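PDB 6HG6: L-glyceraldehyde 3-phosphate reductase from Clostridium beijerinckii, which binds NADPH and acts as an aldehyde reductase of the aldo-keto reductase superfamily, able to detoxify furfural. Local coordinates for residues Arg274-Thr277 / Leu283-Val286; Leu278-Leu283 / Ile305-Gly310. All blocks are in the same frame, centred on the assembly; numbering follows the deposited sequence.

Contact 1: residues Arg274-Thr277 / Leu283-Val286; sequences RGQT and LSWV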
# COMPACT_ATOMS: atom_id res chain seq x y z
N ARG A 274 -14.68 4.97 -21.03
CA ARG A 274 -14.57 5.90 -19.87
C ARG A 274 -13.50 6.97 -20.09
O ARG A 274 -13.34 7.79 -19.21
CB ARG A 274 -14.17 5.13 -18.60
CG ARG A 274 -15.25 4.20 -18.07
CD ARG A 274 -14.73 3.30 -16.99
NE ARG A 274 -14.18 4.01 -15.86
CZ ARG A 274 -14.87 4.50 -14.85
NH1 ARG A 274 -16.19 4.43 -14.84
NH2 ARG A 274 -14.24 5.11 -13.88
N GLY A 275 -12.75 6.94 -21.19
CA GLY A 275 -11.65 7.90 -21.43
C GLY A 275 -10.45 7.57 -20.58
O GLY A 275 -9.69 8.47 -20.28
N GLN A 276 -10.29 6.30 -20.17
CA GLN A 276 -9.17 5.85 -19.32
C GLN A 276 -8.37 4.73 -20.01
O GLN A 276 -8.95 3.98 -20.83
CB GLN A 276 -9.72 5.25 -18.02
CG GLN A 276 -10.43 6.25 -17.09
CD GLN A 276 -10.67 5.64 -15.73
OE1 GLN A 276 -11.45 4.71 -15.58
NE2 GLN A 276 -10.01 6.18 -14.71
N THR A 277 -7.10 4.59 -19.63
CA THR A 277 -6.32 3.37 -19.93
C THR A 277 -6.87 2.26 -19.03
O THR A 277 -7.52 2.59 -17.99
CB THR A 277 -4.82 3.58 -19.65
OG1 THR A 277 -4.71 3.92 -18.27
CG2 THR A 277 -4.18 4.62 -20.54
N LEU A 283 -7.24 1.14 -11.29
CA LEU A 283 -6.98 1.94 -10.06
C LEU A 283 -8.30 2.54 -9.57
O LEU A 283 -8.58 2.43 -8.38
CB LEU A 283 -5.96 3.04 -10.32
CG LEU A 283 -4.56 2.58 -10.74
CD1 LEU A 283 -3.66 3.80 -10.93
CD2 LEU A 283 -3.96 1.64 -9.73
N SER A 284 -9.08 3.11 -10.48
CA SER A 284 -10.41 3.71 -10.15
C SER A 284 -11.31 2.63 -9.55
O SER A 284 -12.02 2.92 -8.59
CB SER A 284 -11.05 4.34 -11.32
OG SER A 284 -10.23 5.37 -11.81
N TRP A 285 -11.29 1.41 -10.09
CA TRP A 285 -12.20 0.35 -9.62
C TRP A 285 -11.89 -0.01 -8.16
O TRP A 285 -12.81 -0.17 -7.34
CB TRP A 285 -12.14 -0.83 -10.59
CG TRP A 285 -13.05 -1.94 -10.20
CD1 TRP A 285 -14.30 -2.15 -10.69
CD2 TRP A 285 -12.80 -3.00 -9.27
NE1 TRP A 285 -14.84 -3.26 -10.10
CE2 TRP A 285 -13.96 -3.80 -9.24
CE3 TRP A 285 -11.72 -3.36 -8.47
CZ2 TRP A 285 -14.09 -4.92 -8.42
CZ3 TRP A 285 -11.85 -4.47 -7.66
CH2 TRP A 285 -13.00 -5.25 -7.66
N VAL A 286 -10.62 -0.16 -7.82
CA VAL A 286 -10.25 -0.52 -6.44
C VAL A 286 -10.77 0.53 -5.44
O VAL A 286 -11.04 0.15 -4.29
CB VAL A 286 -8.72 -0.71 -6.37
CG1 VAL A 286 -8.22 -0.61 -5.00
CG2 VAL A 286 -8.34 -2.03 -7.01

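Contact 2: residues Leu278-Leu283 / Ile305-Gly310; sequences LAQMAL and IIENVG. With NDP (NADPH dihydro-nicotinamide-adenine-dinucleotide phosphate), chain B.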
# COMPACT_ATOMS: atom_id res chain seq x y z
N LEU A 278 -6.58 1.00 -19.35
CA LEU A 278 -6.96 -0.15 -18.50
C LEU A 278 -6.37 0.05 -17.10
O LEU A 278 -7.11 -0.07 -16.11
CB LEU A 278 -6.51 -1.46 -19.15
CG LEU A 278 -6.79 -2.71 -18.32
CD1 LEU A 278 -8.24 -2.74 -17.84
CD2 LEU A 278 -6.49 -3.96 -19.12
N ALA A 279 -5.08 0.40 -17.00
CA ALA A 279 -4.41 0.64 -15.70
C ALA A 279 -5.20 1.68 -14.91
O ALA A 279 -5.45 1.46 -13.69
CB ALA A 279 -2.99 1.12 -15.89
N GLN A 280 -5.57 2.78 -15.56
CA GLN A 280 -6.31 3.87 -14.88
C GLN A 280 -7.66 3.34 -14.38
O GLN A 280 -8.00 3.63 -13.23
CB GLN A 280 -6.50 5.07 -15.78
CG GLN A 280 -5.25 5.92 -15.89
CD GLN A 280 -5.51 7.06 -16.85
OE1 GLN A 280 -6.15 6.89 -17.88
NE2 GLN A 280 -5.11 8.25 -16.42
N MET A 281 -8.37 2.54 -15.19
CA MET A 281 -9.69 2.03 -14.75
C MET A 281 -9.49 1.05 -13.59
O MET A 281 -10.31 1.04 -12.66
CB MET A 281 -10.43 1.31 -15.86
CG MET A 281 -11.79 0.90 -15.40
SD MET A 281 -12.76 0.13 -16.70
CE MET A 281 -12.04 -1.51 -16.71
N ALA A 282 -8.43 0.25 -13.64
CA ALA A 282 -8.13 -0.75 -12.59
C ALA A 282 -7.92 -0.02 -11.26
O ALA A 282 -8.36 -0.55 -10.23
CB ALA A 282 -6.94 -1.60 -12.99
N LEU A 283 -7.24 1.14 -11.29
CA LEU A 283 -6.98 1.94 -10.06
C LEU A 283 -8.30 2.54 -9.57
O LEU A 283 -8.58 2.43 -8.38
CB LEU A 283 -5.96 3.04 -10.32
CG LEU A 283 -4.56 2.58 -10.74
CD1 LEU A 283 -3.66 3.80 -10.93
CD2 LEU A 283 -3.96 1.64 -9.73
N ILE A 305 3.52 7.68 -12.58
CA ILE A 305 2.87 8.39 -11.45
C ILE A 305 1.90 9.43 -12.04
O ILE A 305 0.75 9.49 -11.62
CB ILE A 305 3.94 9.01 -10.55
CG1 ILE A 305 4.81 7.89 -9.97
CG2 ILE A 305 3.30 9.84 -9.45
CD1 ILE A 305 5.93 8.35 -9.08
N ILE A 306 2.40 10.26 -12.93
CA ILE A 306 1.63 11.39 -13.52
C ILE A 306 0.36 10.85 -14.20
O ILE A 306 -0.70 11.42 -13.97
CB ILE A 306 2.57 12.20 -14.43
CG1 ILE A 306 3.63 12.88 -13.57
CG2 ILE A 306 1.79 13.19 -15.26
CD1 ILE A 306 4.82 13.42 -14.31
N GLU A 307 0.42 9.75 -14.96
CA GLU A 307 -0.81 9.15 -15.57
C GLU A 307 -1.73 8.66 -14.44
O GLU A 307 -2.94 8.80 -14.53
CB GLU A 307 -0.46 7.97 -16.48
CG GLU A 307 -1.66 7.08 -16.83
CD GLU A 307 -1.48 6.08 -17.97
OE1 GLU A 307 -1.12 6.53 -19.12
OE2 GLU A 307 -1.72 4.84 -17.72
N ASN A 308 -1.20 8.02 -13.44
CA ASN A 308 -2.06 7.31 -12.47
C ASN A 308 -2.80 8.28 -11.56
O ASN A 308 -3.86 7.89 -11.10
CB ASN A 308 -1.27 6.34 -11.60
CG ASN A 308 -0.75 5.12 -12.33
OD1 ASN A 308 -1.08 4.91 -13.50
ND2 ASN A 308 0.08 4.36 -11.62
N VAL A 309 -2.29 9.49 -11.31
CA VAL A 309 -2.91 10.36 -10.26
C VAL A 309 -4.23 10.95 -10.79
O VAL A 309 -5.01 11.38 -9.95
CB VAL A 309 -1.98 11.42 -9.66
CG1 VAL A 309 -0.93 10.75 -8.77
CG2 VAL A 309 -1.36 12.36 -10.68
N GLY A 310 -4.50 10.95 -12.09
CA GLY A 310 -5.80 11.42 -12.61
C GLY A 310 -6.95 10.51 -12.17
O GLY A 310 -8.08 10.96 -12.10
PA NDP B . 0.84 -2.10 -9.08
O1A NDP B . -0.13 -3.24 -9.18
O2A NDP B . 0.45 -0.66 -9.07
O5B NDP B . 2.04 -2.32 -10.13
C5B NDP B . 3.09 -1.33 -10.22
C4B NDP B . 3.85 -1.53 -11.51
O4B NDP B . 2.90 -1.47 -12.60
C3B NDP B . 4.92 -0.48 -11.85
O3B NDP B . 6.20 -0.78 -11.30
C2B NDP B . 4.93 -0.55 -13.37
O2B NDP B . 5.68 -1.71 -13.73
C1B NDP B . 3.46 -0.77 -13.69
N9A NDP B . 2.66 0.45 -13.86
C8A NDP B . 2.35 1.38 -12.91
N7A NDP B . 1.56 2.33 -13.35
C5A NDP B . 1.35 2.01 -14.68
C6A NDP B . 0.60 2.63 -15.70
N6A NDP B . -0.10 3.75 -15.52
N1A NDP B . 0.58 2.04 -16.92
C2A NDP B . 1.28 0.91 -17.09
N3A NDP B . 2.02 0.23 -16.21
C4A NDP B . 2.01 0.84 -15.00
O3 NDP B . 1.61 -2.26 -7.66
PN NDP B . 2.72 -3.26 -7.07
O1N NDP B . 4.05 -2.74 -7.50
O2N NDP B . 2.35 -4.68 -7.31
O5D NDP B . 2.53 -2.96 -5.50
C5D NDP B . 2.44 -1.58 -5.08
C4D NDP B . 2.89 -1.46 -3.64
O4D NDP B . 2.03 -2.26 -2.81
C3D NDP B . 4.28 -2.00 -3.31
O3D NDP B . 5.28 -1.08 -3.72
C2D NDP B . 4.15 -2.17 -1.79
O2D NDP B . 4.31 -0.93 -1.15
C1D NDP B . 2.72 -2.68 -1.64
N1N NDP B . 2.66 -4.16 -1.54
C2N NDP B . 2.31 -4.75 -0.35
C3N NDP B . 2.49 -6.08 -0.10
C7N NDP B . 2.08 -6.64 1.23
O7N NDP B . 1.70 -5.89 2.15
N7N NDP B . 2.19 -7.96 1.39
C4N NDP B . 3.09 -6.91 -1.21
C5N NDP B . 3.24 -6.22 -2.51
C6N NDP B . 2.95 -4.94 -2.64
P2B NDP B . 6.50 -1.65 -15.12
O1X NDP B . 6.90 -0.25 -15.52
O2X NDP B . 7.71 -2.54 -14.88
O3X NDP B . 5.51 -2.27 -16.10

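Contact 1: residues Arg274-Thr277 / Leu283-Val286
Gln276 meets Ser284 because its CG is staggered opposite the carbonyl carbon (chi1 -66°) and the chain then runs out extended, carrying the terminal amide across to the helix. Ser284 has its OG turned to meet the incoming amide. The resulting hydrogen bond, from Gln276 NE2 to Ser284 OG, measures 3.0 Å. It is nearly straight at the hydrogen (170°), and OG lies in the plane of the Gln276 amide, as expected when an N-H points directly at its acceptor.

The other end of that amide is gripped from its own loop. A bend at chi3 (58°) folds the Arg274 chain so that its guanidinium comes side-on to Gln276 OE1. Arg274 NE donates to Gln276 OE1 over 2.8 Å, while Arg274 NH2 adds a longer and more bent bond to Gln276 OE1 at 3.3 Å. Both nitrogens approach from the same face of the Gln276 amide, yet OE1 itself lies in the guanidinium plane. Arg274 adds little directly to the helix, its NH2 standing 4.2 Å from Ser284 CB.

Gly275, at positive phi, ends helix 258-273 in a Schellman motif, and Thr277 is the N-cap of helix 278-286, so the segment is the tight connection between two consecutive helices, both lying between the seventh and eighth strands (218-222 and 294-297) of the TIM barrel. Arg274 NH1 also forms a salt bridge with Glu321.

With OE1 accepting and NE2 donating, the buried amide of Gln276 has its flip state defined. Because Ser284 OG accepts the N-H of Gln276, its own hydrogen is left for the carbonyl oxygens of Gln280 and Ile311, both within bonding distance, and the guanidinium would probably polarise the amide, strengthening its N-H as a donor.

Contact 2: residues Leu278-Leu283 / Ile305-Gly310
Leu283 lays CD1 over one face of the Asn308 amide, 3.5 Å from Asn308 CG, the two side chains crossing at about a right angle. That amide is nearly coplanar with the adenine of NADPH and runs alongside its Hoogsteen edge. Asn308 ND2 donates to N7A of the cofactor at 3.1 Å, and OD1 takes a hydrogen from N6A, though the modelled separation there is short enough for its exact length to be doubtful. Glu307 OE2, close to the same plane, accepts from N6A at 2.9 Å in an almost straight bond (176°). Ala279 covers the adenine on the side where Leu283 covers the amide, its CB 3.8 Å from N1A.

Away from the adenine, the side chains of Gln280 and Glu307 cross with their amide and carboxylate planes 43° apart. Gln280 NE2 reaches Glu307 O at 2.9 Å, tilted out of the carbonyl plane, and passes 3.7 Å from Glu307 CG. With CG anti to the backbone N (chi1 164°), Glu307 extends its carboxylate to the adenine, where OE2 also bonds to Thr277 OG1.

Two acceptors at N6A and a donor at N7A are consistent with recognition of adenine. Gln280, whose OE1 takes Thr277 N in the capping box that begins helix 278-286, probably helps hold the backbone that bears Glu307.

Overall arrangement
Along the chain, helix 258-273 ends and contact 1 closes the short corner into helix 278-286, joining 274-277 to 283-286 across five helical residues. Contact 2 starts inside that interval, at 278-283, and ends beyond it at 305-310, so the two interleave, with Leu283 common to both. Its 21-residue span includes strand 294-297, the eighth of the parallel barrel, and reaches helix 302-308 beside the cofactor. Centres 6 Å apart, the contacts use neighbouring positions on one helix: Ser284 for contact 1, and Ala279, Gln280 and Leu283 for contact 2. Arg274 CD packs on Met281 SD of that helix at 3.7 Å, and Thr277, its N-cap, meets Glu307 of contact 2.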